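Local coordinates for Tol-Pal system protein TolB (Acinetobacter baumannii, PDB 7MX5) that probably serves as the periplasmic member of the Tol-Pal system, which takes part in outer membrane invagination during division and keeps the outer membrane intact, at residues Lys183-Ser188 and Gly217-Ser222; Arg193-Leu198 and Ile209-Gly214; Ser227-Ala232 and Ile240-Leu245; Lys251-Asp256 and Lys270-Thr275; Arg264-Gly269 and Gly307-Asp312. One frame throughout, in Å; residues are numbered along the deposited sequence.

Contact 1: residues Lys183-Ser188 and Gly217-Ser222; sequences KIAYVS and GAPSFS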
# COMPACT_ATOMS: atom_id res chain seq x y z
N LYS A 183 5.57 -3.21 -13.95
CA LYS A 183 5.63 -1.90 -14.56
C LYS A 183 4.80 -0.92 -13.74
O LYS A 183 3.90 -1.32 -13.00
CB LYS A 183 5.12 -1.92 -16.01
CG LYS A 183 5.94 -2.81 -16.94
CD LYS A 183 5.57 -2.58 -18.39
CE LYS A 183 6.56 -3.27 -19.32
NZ LYS A 183 6.19 -4.68 -19.60
N ILE A 184 5.12 0.36 -13.88
CA ILE A 184 4.38 1.42 -13.21
C ILE A 184 4.01 2.47 -14.25
O ILE A 184 4.78 2.74 -15.19
CB ILE A 184 5.19 2.05 -12.05
CG1 ILE A 184 4.32 3.04 -11.27
CG2 ILE A 184 6.45 2.73 -12.57
CD1 ILE A 184 4.41 2.86 -9.78
N ALA A 185 2.83 3.06 -14.10
CA ALA A 185 2.36 4.12 -14.96
C ALA A 185 2.15 5.39 -14.15
O ALA A 185 1.99 5.35 -12.92
CB ALA A 185 1.06 3.75 -15.67
N TYR A 186 2.16 6.52 -14.84
CA TYR A 186 2.05 7.82 -14.19
C TYR A 186 1.71 8.87 -15.24
O TYR A 186 1.90 8.66 -16.44
CB TYR A 186 3.34 8.19 -13.46
CG TYR A 186 4.58 8.11 -14.34
CD1 TYR A 186 5.00 9.21 -15.07
CD2 TYR A 186 5.31 6.94 -14.44
CE1 TYR A 186 6.12 9.15 -15.87
CE2 TYR A 186 6.43 6.86 -15.23
CZ TYR A 186 6.84 7.97 -15.95
OH TYR A 186 7.96 7.90 -16.75
N VAL A 187 1.19 10.00 -14.76
CA VAL A 187 0.89 11.14 -15.61
C VAL A 187 2.00 12.17 -15.42
O VAL A 187 2.26 12.60 -14.29
CB VAL A 187 -0.48 11.74 -15.27
CG1 VAL A 187 -0.82 12.87 -16.23
CG2 VAL A 187 -1.54 10.66 -15.30
N SER A 188 2.65 12.54 -16.51
CA SER A 188 3.78 13.46 -16.47
C SER A 188 3.49 14.69 -17.31
O SER A 188 2.86 14.60 -18.36
CB SER A 188 5.06 12.78 -16.97
OG SER A 188 6.14 13.69 -17.00
N GLY A 217 -5.84 12.18 -16.47
CA GLY A 217 -4.95 11.18 -15.91
C GLY A 217 -5.66 10.09 -15.13
O GLY A 217 -6.63 9.50 -15.62
N ALA A 218 -5.17 9.82 -13.91
CA ALA A 218 -5.69 8.79 -13.03
C ALA A 218 -5.75 7.44 -13.73
O ALA A 218 -6.84 6.91 -13.98
CB ALA A 218 -7.08 9.17 -12.51
N PRO A 219 -4.61 6.83 -14.06
CA PRO A 219 -4.63 5.54 -14.74
C PRO A 219 -4.95 4.40 -13.79
O PRO A 219 -4.71 4.47 -12.58
CB PRO A 219 -3.22 5.41 -15.31
CG PRO A 219 -2.37 6.31 -14.49
CD PRO A 219 -3.24 7.31 -13.79
N SER A 220 -5.49 3.33 -14.36
CA SER A 220 -5.80 2.11 -13.63
C SER A 220 -5.84 0.96 -14.62
O SER A 220 -6.41 1.10 -15.71
CB SER A 220 -7.13 2.23 -12.88
OG SER A 220 -7.46 1.01 -12.23
N PHE A 221 -5.25 -0.17 -14.24
CA PHE A 221 -5.01 -1.26 -15.17
C PHE A 221 -5.94 -2.43 -14.89
O PHE A 221 -6.25 -2.74 -13.73
CB PHE A 221 -3.55 -1.73 -15.09
CG PHE A 221 -2.59 -0.76 -15.70
CD1 PHE A 221 -2.45 -0.70 -17.08
CD2 PHE A 221 -1.84 0.09 -14.91
CE1 PHE A 221 -1.57 0.19 -17.66
CE2 PHE A 221 -0.96 0.98 -15.48
CZ PHE A 221 -0.82 1.04 -16.86
N SER A 222 -6.39 -3.08 -15.97
CA SER A 222 -7.28 -4.22 -15.86
C SER A 222 -6.56 -5.39 -15.19
O SER A 222 -5.36 -5.58 -15.39
CB SER A 222 -7.77 -4.64 -17.24
OG SER A 222 -9.16 -4.39 -17.39
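Apolar packing carries this meeting of A185 and V187 with G217, P219 and F221, and it illustrates how neighbouring blades of a beta-propeller lean on each other without sharing a sheet. The two strands run almost antiparallel, at 169°, but their axes come no closer than 6.8 Å. No hydrogen bond passes between the segments, so the gap is bridged by packing, chiefly of side chains.

The first kind of contact is aliphatic against aromatic. The methyl of A185 meets the rim of the F221 ring, near the ring plane, with CB 3.4 Å from CE2 and 3.5 Å from CZ. F221 brings that rim across by setting CG beside its backbone N (chi1 -73°). The same methyl lies more loosely against the proline, A185 CB being 4.4 Å from P219 CG.

The second kind is a branched side chain against bare backbone. V187 spends one branch on the contact: CG2 rests 3.5 Å from G217 CA, where a glycine leaves the main chain uncovered, and it also reaches P219 CD at 4.0 Å. G217 has a positive phi of 116°, a conformation suited to a residue without a side chain.

Strand 183-188 is the second strand of its blade, hydrogen-bonded between strands 172-177 and 195-200, whereas strand 215-221 is the innermost of the next. P219 also touches S174 and A176 of the earlier blade's innermost strand, and F221 continues outward onto L198 in strand 195-200 while touching M228 of its own sheet.

Contact 2: residues Arg193-Leu198 and Ile209-Gly214; sequences RPAIYL and ITSFKG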
# COMPACT_ATOMS: atom_id res chain seq x y z
N ARG A 193 2.08 19.18 -22.59
CA ARG A 193 0.88 18.37 -22.76
C ARG A 193 0.97 17.12 -21.88
O ARG A 193 1.98 16.41 -21.94
CB ARG A 193 0.70 17.98 -24.22
CG ARG A 193 0.24 19.13 -25.10
CD ARG A 193 -0.13 18.66 -26.49
NE ARG A 193 -0.22 17.21 -26.58
CZ ARG A 193 -0.03 16.51 -27.69
NH1 ARG A 193 0.26 17.11 -28.83
NH2 ARG A 193 -0.14 15.19 -27.65
N PRO A 194 -0.04 16.84 -21.06
CA PRO A 194 0.03 15.67 -20.19
C PRO A 194 0.09 14.37 -20.98
O PRO A 194 -0.48 14.26 -22.07
CB PRO A 194 -1.27 15.75 -19.37
CG PRO A 194 -2.17 16.66 -20.15
CD PRO A 194 -1.27 17.62 -20.85
N ALA A 195 0.79 13.39 -20.42
CA ALA A 195 1.00 12.11 -21.08
C ALA A 195 1.07 11.02 -20.04
O ALA A 195 1.74 11.17 -19.01
CB ALA A 195 2.28 12.12 -21.93
N ILE A 196 0.38 9.91 -20.30
CA ILE A 196 0.45 8.73 -19.45
C ILE A 196 1.57 7.84 -19.96
O ILE A 196 1.51 7.33 -21.08
CB ILE A 196 -0.89 7.98 -19.42
CG1 ILE A 196 -1.93 8.76 -18.62
CG2 ILE A 196 -0.71 6.59 -18.84
CD1 ILE A 196 -3.31 8.13 -18.63
N TYR A 197 2.60 7.67 -19.14
CA TYR A 197 3.74 6.83 -19.48
C TYR A 197 3.61 5.47 -18.81
O TYR A 197 2.94 5.33 -17.78
CB TYR A 197 5.05 7.50 -19.05
CG TYR A 197 5.39 8.76 -19.81
CD1 TYR A 197 4.90 9.99 -19.41
CD2 TYR A 197 6.22 8.71 -20.93
CE1 TYR A 197 5.21 11.15 -20.11
CE2 TYR A 197 6.54 9.86 -21.62
CZ TYR A 197 6.03 11.08 -21.21
OH TYR A 197 6.35 12.22 -21.90
N LEU A 198 4.24 4.47 -19.42
CA LEU A 198 4.30 3.12 -18.86
C LEU A 198 5.77 2.73 -18.76
O LEU A 198 6.44 2.56 -19.78
CB LEU A 198 3.52 2.12 -19.71
CG LEU A 198 3.27 0.76 -19.06
CD1 LEU A 198 2.70 0.94 -17.65
CD2 LEU A 198 2.35 -0.09 -19.91
N ILE A 209 1.71 5.92 -23.33
CA ILE A 209 0.45 5.22 -23.53
C ILE A 209 -0.55 6.11 -24.26
O ILE A 209 -1.11 5.72 -25.29
CB ILE A 209 -0.10 4.74 -22.17
CG1 ILE A 209 0.70 3.53 -21.67
CG2 ILE A 209 -1.55 4.37 -22.30
CD1 ILE A 209 0.69 2.35 -22.62
N THR A 210 -0.77 7.32 -23.75
CA THR A 210 -1.64 8.29 -24.41
C THR A 210 -1.19 9.69 -24.03
O THR A 210 -0.53 9.90 -23.01
CB THR A 210 -3.11 8.08 -24.05
OG1 THR A 210 -3.93 8.85 -24.94
CG2 THR A 210 -3.38 8.51 -22.61
N SER A 211 -1.56 10.66 -24.87
CA SER A 211 -1.18 12.05 -24.67
C SER A 211 -1.98 12.98 -25.57
O SER A 211 -1.86 12.92 -26.79
CB SER A 211 0.32 12.24 -24.93
OG SER A 211 0.75 13.52 -24.50
N PHE A 212 -2.79 13.85 -24.97
CA PHE A 212 -3.53 14.85 -25.74
C PHE A 212 -3.87 16.02 -24.82
O PHE A 212 -3.34 16.13 -23.71
CB PHE A 212 -4.78 14.24 -26.38
CG PHE A 212 -5.57 13.35 -25.46
CD1 PHE A 212 -6.53 13.88 -24.62
CD2 PHE A 212 -5.36 11.98 -25.45
CE1 PHE A 212 -7.26 13.06 -23.78
CE2 PHE A 212 -6.08 11.16 -24.61
CZ PHE A 212 -7.03 11.70 -23.78
N LYS A 213 -4.77 16.89 -25.28
CA LYS A 213 -5.02 18.16 -24.61
C LYS A 213 -5.92 18.01 -23.40
O LYS A 213 -5.74 18.71 -22.40
CB LYS A 213 -5.63 19.15 -25.60
CG LYS A 213 -6.49 18.50 -26.67
CD LYS A 213 -7.05 19.51 -27.65
CE LYS A 213 -7.25 18.90 -29.03
NZ LYS A 213 -8.43 19.46 -29.74
N GLY A 214 -6.90 17.11 -23.46
CA GLY A 214 -7.86 16.96 -22.40
C GLY A 214 -7.56 15.88 -21.38
O GLY A 214 -8.42 15.59 -20.54
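A classic beta bulge interrupts the outer hairpin of a propeller blade here: I209 and T210 together face the single residue I196. The helix-like backbone of I209 (psi -53°) supplies the extra residue, and two hydrogen bonds clamp it. I209 N donates to I196 O at 2.7 Å, and I196 N to T210 O at 2.9 Å.

Side chains close the gap around the bulge. I196 and T210 lie side by side and point the same way, with I196 CD1 4.0 Å from T210 CG2; I196 also sends CG2 to within 3.9 Å of I209 CB. Further along, I209 CG1 slants against L198 CB at 3.7 Å.

Beyond the regular pairing, S211 turns back to the main chain of the partner strand. Its OG, swung opposite its own N (chi1 -169°), donates to P194 O at 2.8 Å, approaching from well above the carbonyl plane, and passes 3.3 Å from A195 CB. A serine hydroxyl thereby takes up a carbonyl near the end of the ladder. I196 and F212 both pack onto F230 of the next blade. The bulge is a local feature of this blade; the antiparallel pairing of third and fourth strands is typical of a four-stranded beta-propeller blade.

Contact 3: residues Ser227-Ala232 and Ile240-Leu245; sequences SMLFTA and IYQMDL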
# COMPACT_ATOMS: atom_id res chain seq x y z
N SER A 227 -6.26 -4.05 -20.53
CA SER A 227 -6.92 -2.76 -20.69
C SER A 227 -6.47 -1.81 -19.59
O SER A 227 -5.93 -2.22 -18.56
CB SER A 227 -8.44 -2.91 -20.68
OG SER A 227 -8.87 -3.86 -21.64
N MET A 228 -6.73 -0.52 -19.83
CA MET A 228 -6.41 0.53 -18.87
C MET A 228 -7.49 1.59 -18.91
O MET A 228 -7.93 2.00 -19.99
CB MET A 228 -5.04 1.16 -19.17
CG MET A 228 -4.79 2.48 -18.45
SD MET A 228 -3.39 3.40 -19.11
CE MET A 228 -4.26 4.60 -20.12
N LEU A 229 -7.93 2.03 -17.74
CA LEU A 229 -8.86 3.13 -17.61
C LEU A 229 -8.11 4.42 -17.31
O LEU A 229 -7.04 4.41 -16.69
CB LEU A 229 -9.89 2.87 -16.51
CG LEU A 229 -10.96 1.81 -16.79
CD1 LEU A 229 -11.57 1.33 -15.48
CD2 LEU A 229 -12.04 2.35 -17.71
N PHE A 230 -8.67 5.54 -17.76
CA PHE A 230 -8.08 6.84 -17.50
C PHE A 230 -9.15 7.91 -17.63
O PHE A 230 -10.18 7.71 -18.27
CB PHE A 230 -6.90 7.13 -18.43
CG PHE A 230 -7.26 7.18 -19.89
CD1 PHE A 230 -7.46 6.01 -20.62
CD2 PHE A 230 -7.40 8.40 -20.54
CE1 PHE A 230 -7.79 6.06 -21.96
CE2 PHE A 230 -7.73 8.45 -21.88
CZ PHE A 230 -7.92 7.28 -22.59
N THR A 231 -8.89 9.05 -17.00
CA THR A 231 -9.79 10.20 -17.04
C THR A 231 -9.27 11.22 -18.04
O THR A 231 -8.06 11.48 -18.12
CB THR A 231 -9.92 10.84 -15.66
OG1 THR A 231 -10.01 9.82 -14.66
CG2 THR A 231 -11.17 11.71 -15.60
N ALA A 232 -10.19 11.81 -18.80
CA ALA A 232 -9.84 12.80 -19.80
C ALA A 232 -11.07 13.62 -20.15
O ALA A 232 -12.18 13.08 -20.20
CB ALA A 232 -9.26 12.14 -21.06
N ILE A 240 -14.54 9.22 -18.14
CA ILE A 240 -13.80 7.98 -17.99
C ILE A 240 -13.67 7.31 -19.36
O ILE A 240 -14.66 7.17 -20.08
CB ILE A 240 -14.47 7.04 -16.98
CG1 ILE A 240 -14.31 7.58 -15.56
CG2 ILE A 240 -13.88 5.64 -17.07
CD1 ILE A 240 -15.63 7.87 -14.87
N TYR A 241 -12.46 6.89 -19.70
CA TYR A 241 -12.17 6.18 -20.93
C TYR A 241 -11.51 4.85 -20.61
O TYR A 241 -10.77 4.74 -19.63
CB TYR A 241 -11.26 7.01 -21.85
CG TYR A 241 -11.88 8.27 -22.39
CD1 TYR A 241 -11.87 9.45 -21.65
CD2 TYR A 241 -12.51 8.28 -23.62
CE1 TYR A 241 -12.44 10.60 -22.14
CE2 TYR A 241 -13.08 9.44 -24.12
CZ TYR A 241 -13.05 10.59 -23.37
OH TYR A 241 -13.63 11.74 -23.87
N GLN A 242 -11.77 3.85 -21.44
CA GLN A 242 -11.07 2.57 -21.35
C GLN A 242 -10.19 2.40 -22.58
O GLN A 242 -10.67 2.54 -23.72
CB GLN A 242 -12.04 1.39 -21.24
CG GLN A 242 -11.34 0.09 -20.89
CD GLN A 242 -12.28 -1.10 -20.80
OE1 GLN A 242 -13.45 -1.00 -21.14
NE2 GLN A 242 -11.75 -2.23 -20.34
N MET A 243 -8.92 2.08 -22.36
CA MET A 243 -7.99 1.83 -23.44
C MET A 243 -7.74 0.34 -23.58
O MET A 243 -7.71 -0.40 -22.60
CB MET A 243 -6.65 2.54 -23.20
CG MET A 243 -5.93 2.88 -24.48
SD MET A 243 -4.21 3.33 -24.23
CE MET A 243 -4.13 4.82 -25.21
N ASP A 244 -7.56 -0.10 -24.82
CA ASP A 244 -7.11 -1.45 -25.12
C ASP A 244 -5.62 -1.37 -25.44
O ASP A 244 -5.21 -0.65 -26.36
CB ASP A 244 -7.89 -2.05 -26.29
CG ASP A 244 -7.34 -3.39 -26.73
OD1 ASP A 244 -6.88 -4.16 -25.86
OD2 ASP A 244 -7.39 -3.68 -27.94
N LEU A 245 -4.81 -2.11 -24.68
CA LEU A 245 -3.36 -1.93 -24.74
C LEU A 245 -2.79 -2.35 -26.09
O LEU A 245 -1.77 -1.80 -26.52
CB LEU A 245 -2.69 -2.72 -23.62
CG LEU A 245 -3.01 -2.31 -22.18
CD1 LEU A 245 -1.91 -2.78 -21.23
CD2 LEU A 245 -3.20 -0.80 -22.07
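Strands 227-232 and 239-244 form a regular antiparallel ladder, in which M228 pairs with M243 and F230 with Y241 through two backbone hydrogen bonds each, between the non-hydrogen-bonded pairs S227-D244, L229-Q242 and T231-I240. The M243 N to M228 O bond is short, 2.6 Å, and almost straight at 173°.

On the face bearing the aromatics, F230 holds CG between its backbone N and carbonyl carbon (chi1 62°), which carries the ring across to the partner strand. Y241 CB then sits over one face of that ring, 3.7 Å from its centroid, as a CH-pi contact. The two ring planes are nearly parallel but slid so far apart that they hardly overlap. A232 O meets the edge of the Y241 ring, 3.2 Å from CE1, and F230 CE1 touches M243 CB at 3.9 Å.

The other face is aliphatic in its middle: L229 CD2 lies 3.7 Å from Q242 CB and 3.8 Å from I240 CG2. Toward the end, Q242 NE2 stands 3.4 Å from S227 CB and makes a weak hydrogen bond to Y265 OH.

These are the middle strands of a blade, flanked by 215-221 and 249-252. L229 and I240 press on A263 in strand 263-265 of the following blade, while M228 touches I209 of the preceding one.

Contact 4: residues Lys251-Asp256 and Lys270-Thr275; sequences KRMTND and KAFIFT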
# COMPACT_ATOMS: atom_id res chain seq x y z
N LYS A 251 -12.13 4.52 -26.25
CA LYS A 251 -13.54 4.86 -26.40
C LYS A 251 -14.16 5.03 -25.02
O LYS A 251 -13.80 4.32 -24.08
CB LYS A 251 -14.30 3.80 -27.21
CG LYS A 251 -15.01 4.37 -28.44
CD LYS A 251 -16.05 5.41 -28.04
CE LYS A 251 -15.66 6.81 -28.50
NZ LYS A 251 -16.68 7.42 -29.40
N ARG A 252 -15.09 5.98 -24.91
CA ARG A 252 -15.52 6.52 -23.63
C ARG A 252 -16.63 5.68 -23.00
O ARG A 252 -17.30 4.88 -23.66
CB ARG A 252 -15.98 7.96 -23.80
CG ARG A 252 -17.26 8.14 -24.58
CD ARG A 252 -17.94 9.42 -24.15
NE ARG A 252 -18.62 9.25 -22.87
CZ ARG A 252 -19.93 9.12 -22.74
NH1 ARG A 252 -20.74 9.16 -23.78
NH2 ARG A 252 -20.45 8.94 -21.52
N MET A 253 -16.83 5.90 -21.70
CA MET A 253 -17.77 5.10 -20.93
C MET A 253 -18.80 5.92 -20.15
O MET A 253 -20.00 5.76 -20.38
CB MET A 253 -17.01 4.17 -19.97
CG MET A 253 -15.66 3.70 -20.50
SD MET A 253 -15.81 2.13 -21.37
CE MET A 253 -15.68 0.98 -20.01
N THR A 254 -18.36 6.73 -19.19
CA THR A 254 -19.38 7.36 -18.36
C THR A 254 -19.52 8.85 -18.06
O THR A 254 -20.13 9.60 -18.82
CB THR A 254 -19.47 6.67 -16.96
OG1 THR A 254 -18.83 5.39 -16.98
CG2 THR A 254 -20.93 6.50 -16.54
N ASN A 255 -18.94 9.25 -16.93
CA ASN A 255 -19.19 10.58 -16.39
C ASN A 255 -18.91 11.99 -16.89
O ASN A 255 -17.79 12.47 -16.84
CB ASN A 255 -18.97 10.56 -14.90
CG ASN A 255 -20.25 10.59 -14.17
OD1 ASN A 255 -20.46 11.40 -13.29
ND2 ASN A 255 -21.16 9.76 -14.59
N ASP A 256 -19.97 12.65 -17.34
CA ASP A 256 -19.83 14.06 -17.66
C ASP A 256 -20.57 14.86 -16.59
O ASP A 256 -21.59 15.50 -16.86
CB ASP A 256 -20.40 14.31 -19.07
CG ASP A 256 -20.07 15.69 -19.62
OD1 ASP A 256 -19.92 16.64 -18.83
OD2 ASP A 256 -19.98 15.82 -20.86
N LYS A 270 -14.95 -7.70 -13.63
CA LYS A 270 -16.34 -7.57 -14.07
C LYS A 270 -16.79 -6.12 -14.18
O LYS A 270 -17.73 -5.84 -14.93
CB LYS A 270 -17.27 -8.30 -13.10
CG LYS A 270 -16.97 -9.78 -12.92
CD LYS A 270 -18.25 -10.59 -12.87
CE LYS A 270 -18.26 -11.55 -11.69
NZ LYS A 270 -19.53 -11.47 -10.93
N ALA A 271 -16.14 -5.20 -13.48
CA ALA A 271 -16.65 -3.84 -13.38
C ALA A 271 -15.52 -2.91 -12.95
O ALA A 271 -14.38 -3.33 -12.75
CB ALA A 271 -17.82 -3.77 -12.39
N PHE A 272 -15.85 -1.63 -12.82
CA PHE A 272 -14.97 -0.65 -12.20
C PHE A 272 -15.83 0.36 -11.44
O PHE A 272 -17.01 0.54 -11.73
CB PHE A 272 -14.08 0.06 -13.23
CG PHE A 272 -14.81 1.00 -14.16
CD1 PHE A 272 -15.04 2.32 -13.80
CD2 PHE A 272 -15.23 0.57 -15.40
CE1 PHE A 272 -15.70 3.18 -14.66
CE2 PHE A 272 -15.89 1.42 -16.27
CZ PHE A 272 -16.13 2.73 -15.89
N ILE A 273 -15.21 1.00 -10.45
CA ILE A 273 -15.88 2.01 -9.65
C ILE A 273 -15.32 3.38 -10.01
O ILE A 273 -14.21 3.51 -10.55
CB ILE A 273 -15.74 1.74 -8.14
CG1 ILE A 273 -14.29 1.96 -7.68
CG2 ILE A 273 -16.20 0.33 -7.80
CD1 ILE A 273 -14.13 2.03 -6.18
N PHE A 274 -16.10 4.41 -9.71
CA PHE A 274 -15.72 5.77 -10.08
C PHE A 274 -16.55 6.76 -9.27
O PHE A 274 -17.60 6.42 -8.73
CB PHE A 274 -15.91 6.02 -11.58
CG PHE A 274 -17.34 5.92 -12.04
CD1 PHE A 274 -17.96 4.69 -12.16
CD2 PHE A 274 -18.06 7.06 -12.34
CE1 PHE A 274 -19.27 4.59 -12.58
CE2 PHE A 274 -19.37 6.97 -12.76
CZ PHE A 274 -19.98 5.74 -12.88
N THR A 275 -16.05 7.99 -9.19
CA THR A 275 -16.73 9.08 -8.51
C THR A 275 -17.61 9.84 -9.50
O THR A 275 -17.24 10.00 -10.66
CB THR A 275 -15.72 10.02 -7.86
OG1 THR A 275 -14.93 9.30 -6.91
CG2 THR A 275 -16.42 11.18 -7.16
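N255 OD1 is held by two hydroxyls, through a hydrogen bond with S276 OG and a weaker one with S257 OG, and the amide fixed in this way turns its nitrogen to F274. N255 ND2 meets the rim of that ring near its plane, 3.8 Å from CE2. The amide and ring planes stand 61° apart.

T254 divides its two branches between two rings. OG1 comes to the edge of F272, 3.9 Å from CZ, whereas CG2 lies 3.9 Å from CZ of F274. M253 adds its terminal methyl: the chain folds at chi2 and chi3 and puts CE 3.8 Å from F272 CE2.

Both phenylalanines belong to strand 271-276, the second strand of its blade. Two residues apart, they share one face of the sheet, each with CG between its backbone N and carbonyl carbon. The segment they meet leaves the outermost strand of the preceding propeller blade and runs on toward the innermost strand of their own, making this an inter-blade packing contact. I240 of that preceding blade touches both rings as well, and F272 also meets the rings of Y287 and F289.

Within the connecting segment, R252 NH2 donates to T254 O at 2.8 Å, with a bent angle of 130° at the hydrogen.

Contact 5: residues Arg264-Gly269 and Gly307-Asp312; sequences RYTPDG and GTLSAD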
# COMPACT_ATOMS: atom_id res chain seq x y z
N ARG A 264 -11.43 2.88 -11.16
CA ARG A 264 -10.61 1.82 -10.60
C ARG A 264 -11.28 0.48 -10.86
O ARG A 264 -12.44 0.29 -10.48
CB ARG A 264 -10.39 2.02 -9.10
CG ARG A 264 -9.78 3.37 -8.73
CD ARG A 264 -8.30 3.24 -8.41
NE ARG A 264 -7.66 4.53 -8.24
CZ ARG A 264 -6.74 4.80 -7.33
NH1 ARG A 264 -6.33 3.88 -6.47
NH2 ARG A 264 -6.21 6.02 -7.28
N TYR A 265 -10.56 -0.44 -11.50
CA TYR A 265 -11.11 -1.74 -11.82
C TYR A 265 -11.43 -2.54 -10.57
O TYR A 265 -10.72 -2.46 -9.56
CB TYR A 265 -10.13 -2.54 -12.68
CG TYR A 265 -10.03 -2.12 -14.12
CD1 TYR A 265 -10.97 -2.54 -15.06
CD2 TYR A 265 -8.98 -1.33 -14.56
CE1 TYR A 265 -10.88 -2.16 -16.38
CE2 TYR A 265 -8.87 -0.95 -15.89
CZ TYR A 265 -9.82 -1.37 -16.79
OH TYR A 265 -9.71 -0.99 -18.11
N THR A 266 -12.51 -3.32 -10.63
CA THR A 266 -12.72 -4.33 -9.60
C THR A 266 -11.79 -5.51 -9.85
O THR A 266 -11.53 -5.86 -11.01
CB THR A 266 -14.17 -4.80 -9.60
OG1 THR A 266 -14.54 -5.23 -10.92
CG2 THR A 266 -15.11 -3.68 -9.16
N PRO A 267 -11.26 -6.14 -8.80
CA PRO A 267 -10.25 -7.20 -9.00
C PRO A 267 -10.77 -8.41 -9.74
O PRO A 267 -9.95 -9.24 -10.17
CB PRO A 267 -9.83 -7.56 -7.56
CG PRO A 267 -10.95 -7.09 -6.70
CD PRO A 267 -11.51 -5.88 -7.37
N ASP A 268 -12.08 -8.56 -9.92
CA ASP A 268 -12.64 -9.67 -10.67
C ASP A 268 -12.76 -9.37 -12.16
O ASP A 268 -13.17 -10.25 -12.93
CB ASP A 268 -14.01 -10.07 -10.11
CG ASP A 268 -14.95 -8.88 -9.96
OD1 ASP A 268 -14.73 -7.85 -10.63
OD2 ASP A 268 -15.92 -8.99 -9.18
N GLY A 269 -12.42 -8.16 -12.59
CA GLY A 269 -12.53 -7.78 -13.98
C GLY A 269 -13.94 -7.57 -14.49
O GLY A 269 -14.12 -7.29 -15.68
N GLY A 307 -12.65 6.13 -4.42
CA GLY A 307 -12.69 4.77 -3.93
C GLY A 307 -11.67 3.88 -4.60
O GLY A 307 -11.33 4.04 -5.78
N THR A 308 -11.17 2.91 -3.84
CA THR A 308 -10.27 1.89 -4.35
C THR A 308 -10.68 0.54 -3.78
O THR A 308 -11.26 0.46 -2.70
CB THR A 308 -8.80 2.20 -4.02
OG1 THR A 308 -7.96 1.17 -4.56
CG2 THR A 308 -8.60 2.27 -2.51
N LEU A 309 -10.37 -0.52 -4.53
CA LEU A 309 -10.83 -1.86 -4.21
C LEU A 309 -9.75 -2.65 -3.48
O LEU A 309 -8.56 -2.54 -3.81
CB LEU A 309 -11.24 -2.61 -5.47
CG LEU A 309 -12.55 -2.21 -6.16
CD1 LEU A 309 -13.62 -1.88 -5.13
CD2 LEU A 309 -12.33 -1.05 -7.11
N SER A 310 -10.16 -3.44 -2.50
CA SER A 310 -9.26 -4.40 -1.89
C SER A 310 -9.02 -5.56 -2.85
O SER A 310 -9.85 -5.87 -3.70
CB SER A 310 -9.83 -4.91 -0.57
OG SER A 310 -11.01 -5.68 -0.78
N ALA A 311 -7.86 -6.20 -2.70
CA ALA A 311 -7.49 -7.29 -3.60
C ALA A 311 -8.51 -8.43 -3.53
O ALA A 311 -8.80 -9.07 -4.55
CB ALA A 311 -6.09 -7.80 -3.27
N ASP A 312 -9.06 -8.69 -2.35
CA ASP A 312 -10.09 -9.72 -2.22
C ASP A 312 -11.39 -9.31 -2.90
O ASP A 312 -12.15 -10.18 -3.34
CB ASP A 312 -10.33 -10.03 -0.74
CG ASP A 312 -10.75 -8.80 0.06
OD1 ASP A 312 -11.79 -8.20 -0.25
OD2 ASP A 312 -10.02 -8.44 1.01
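L309, near the end of its strand, reaches across to the segment R264-P267 and can be followed atom by atom through a seam between two beta-propeller blades. The strands 263-265 and 304-309 are the innermost of adjacent blades, and the touching parts run nearly parallel, 9° apart. No hydrogen bond joins them.

From L309 the CB atom meets the proline ring, 3.8 Å from P267 CD. CG, set beside the backbone N (chi1 -73°), stays against that ring and comes 4.0 Å from T266 CA. The tip is then carried along the neighbouring main chain: CD2 lies 3.3 Å from Y265 O and 3.6 Å from R264 O, a methyl set against two successive carbonyl oxygens.

To one side of L309, the side chain of R264 bends at chi2 (-103°) and lays its aliphatic stem over the partner backbone, CG being 3.4 Å from G307 O, while the guanidinium passes on toward T308. On the other side P267 occupies the first central position of a type I turn from T266 to G269, closed by a backbone bond from G269 N to T266 O. Its CG stands 3.4 Å from S310 O and its CB touches A311 O.

Thus the proline of one blade's turn rests on two carbonyls just past the end of the next blade's innermost strand. In that loop the S310 hydroxyl also accepts from the backbone N of G313 and K315, and D312 OD1 has the backbone N of K314 as a further partner. S310 OG itself donates to D312 OD1 at 2.7 Å, meeting the oxygen from above the carboxylate plane.

Overall arrangement
From the N terminus, strand 183-188 opens contact 1, but contact 2 closes first: its hairpin of 195-200 and 206-211 is nested within the longer loop that contact 1 shuts when strand 215-221 begins the next blade. Contact 3 follows in series, a hairpin in the middle of that second blade. Contacts 4 and 5 cross, since 264-269 falls between the two segments of contact 4 while 307-312 comes after both. Contacts 2 and 3 therefore build within blades, whereas contacts 1, 4 and 5 step from one blade to the next, linking four consecutive sheets of the propeller. Y265 brings contact 5 against contacts 1 and 3.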